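Peroxisomal fatty acid beta-oxidation multifunctional protein MFP2 (Arabidopsis thaliana, PDB 2WTB) catalyses the hydration of long-chain enoyl-CoA and the oxidation of 3-hydroxyacyl-CoA in peroxisomal fatty acid beta-oxidation during seed germination. Local coordinates at residues V56-K61 with V106-G111. Sequence-based numbering, arbitrary orientation.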
loop_
_atom_site.group_PDB
_atom_site.type_symbol
_atom_site.label_atom_id
_atom_site.label_comp_id
_atom_site.label_asym_id
_atom_site.label_seq_id
_atom_site.Cartn_x
_atom_site.Cartn_y
_atom_site.Cartn_z
ATOM N N VAL A 56 10.348 -35.166 1.167
ATOM C CA VAL A 56 9.993 -34.061 2.040
ATOM C C VAL A 56 10.494 -32.771 1.407
ATOM O O VAL A 56 11.573 -32.744 0.820
ATOM C CB VAL A 56 10.594 -34.237 3.448
ATOM C CG1 VAL A 56 10.428 -32.966 4.268
ATOM C CG2 VAL A 56 9.945 -35.422 4.150
ATOM N N ILE A 57 9.700 -31.712 1.502
ATOM C CA ILE A 57 10.086 -30.428 0.933
ATOM C C ILE A 57 10.141 -29.355 2.011
ATOM O O ILE A 57 9.236 -29.238 2.837
ATOM C CB ILE A 57 9.114 -29.968 -0.168
ATOM C CG1 ILE A 57 8.928 -31.059 -1.227
ATOM C CG2 ILE A 57 9.610 -28.668 -0.799
ATOM C CD1 ILE A 57 8.002 -30.652 -2.376
ATOM N N THR A 58 11.213 -28.571 1.998
ATOM C CA THR A 58 11.365 -27.481 2.949
ATOM C C THR A 58 12.190 -26.361 2.329
ATOM O O THR A 58 12.815 -26.548 1.285
ATOM C CB THR A 58 12.026 -27.961 4.254
ATOM O OG1 THR A 58 12.127 -26.869 5.173
ATOM C CG2 THR A 58 13.410 -28.521 3.974
ATOM N N GLY A 59 12.179 -25.196 2.967
ATOM C CA GLY A 59 12.916 -24.052 2.465
ATOM C C GLY A 59 14.183 -23.785 3.254
ATOM O O GLY A 59 14.375 -24.328 4.342
ATOM N N ALA A 60 15.053 -22.945 2.703
ATOM C CA ALA A 60 16.302 -22.596 3.368
ATOM C C ALA A 60 16.118 -21.418 4.316
ATOM O O ALA A 60 15.253 -20.567 4.109
ATOM C CB ALA A 60 17.379 -22.284 2.341
ATOM N N LYS A 61 16.935 -21.378 5.363
ATOM C CA LYS A 61 16.936 -20.254 6.291
ATOM C C LYS A 61 15.564 -20.005 6.917
ATOM O O LYS A 61 15.080 -18.873 6.936
ATOM C CB LYS A 61 17.431 -18.989 5.586
ATOM C CG LYS A 61 18.868 -19.073 5.100
ATOM C CD LYS A 61 19.151 -18.028 4.028
ATOM C CE LYS A 61 18.779 -16.628 4.496
ATOM N NZ LYS A 61 18.916 -15.615 3.410
ATOM N N VAL A 106 5.804 -34.753 1.795
ATOM C CA VAL A 106 5.387 -33.987 2.962
ATOM C C VAL A 106 6.106 -32.650 2.974
ATOM O O VAL A 106 7.326 -32.592 2.833
ATOM C CB VAL A 106 5.686 -34.727 4.276
ATOM C CG1 VAL A 106 5.292 -33.865 5.466
ATOM C CG2 VAL A 106 4.954 -36.057 4.314
ATOM N N ALA A 107 5.344 -31.575 3.136
ATOM C CA ALA A 107 5.924 -30.240 3.189
ATOM C C ALA A 107 6.285 -29.863 4.624
ATOM O O ALA A 107 5.488 -30.043 5.546
ATOM C CB ALA A 107 4.969 -29.219 2.588
ATOM N N ALA A 108 7.500 -29.352 4.801
ATOM C CA ALA A 108 7.957 -28.867 6.097
ATOM C C ALA A 108 8.018 -27.348 6.061
ATOM O O ALA A 108 8.944 -26.768 5.496
ATOM C CB ALA A 108 9.317 -29.451 6.431
ATOM N N ILE A 109 7.023 -26.707 6.662
ATOM C CA ILE A 109 6.871 -25.262 6.552
ATOM C C ILE A 109 7.398 -24.487 7.759
ATOM O O ILE A 109 7.073 -24.791 8.907
ATOM C CB ILE A 109 5.401 -24.863 6.311
ATOM C CG1 ILE A 109 4.889 -25.471 5.002
ATOM C CG2 ILE A 109 5.257 -23.347 6.291
ATOM C CD1 ILE A 109 3.416 -25.216 4.742
ATOM N N ASP A 110 8.209 -23.475 7.474
ATOM C CA ASP A 110 8.683 -22.544 8.484
ATOM C C ASP A 110 8.549 -21.129 7.936
ATOM O O ASP A 110 8.585 -20.923 6.723
ATOM C CB ASP A 110 10.145 -22.837 8.825
ATOM C CG ASP A 110 10.614 -22.113 10.071
ATOM O OD1 ASP A 110 9.775 -21.498 10.763
ATOM O OD2 ASP A 110 11.826 -22.166 10.365
ATOM N N GLY A 111 8.386 -20.158 8.827
ATOM C CA GLY A 111 8.347 -18.764 8.428
ATOM C C GLY A 111 7.107 -18.392 7.641
ATOM O O GLY A 111 6.168 -17.815 8.191
HETATM O O HOH W 1 10.587 -24.297 5.048
#
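The backbone N of A108 donates to I57 O at 2.6 Å, the shortest polar bond between the two strands. It is nearly straight (N-H...O 175°). The CA-H of A107 also points at I57 O, with CA 3.5 Å from the oxygen. One residue back, I57 N donates to V106 O at 2.9 Å. I57 thus uses both its backbone polar groups on the neighbouring strand, the usual pattern of a parallel pair. The two strands run at 21° to each other.

After T58 the chains separate, and a water spans the gap where a direct bond would need a closer approach: G59 N and A108 O are 4.4 Å apart. The water accepts from G59 N at 2.8 Å and donates to A108 O. The hydroxyl OG1 of T58 stands anti to its own backbone N (chi1 -179°), which places it on the side of A108 O, at 3.2 Å. The CB atoms of T58 and A108 sit next to each other on the same face, 3.8 Å apart.

V56 shares the face of T58 and A108. Its CG1, anti to the backbone N, lies against V106 O, at 3.4 Å, and also touches A108 CB. Its CG2 lies beside V106 CB. I57 and A107 turn to the other face, where both touch C124; A107 also touches F64.

The pair is the centre of the six-stranded sheet of the crotonase-fold hydratase/isomerase region. Strand 18-24 bonds to the far edge of 54-59, and strand 126-129 flanks 105-109. Helix 193-205 covers the valine face, with A197 against V56 and V106. After strand 105-109 the chain leads toward helix 116-123, which carries E119, a predicted active-site residue.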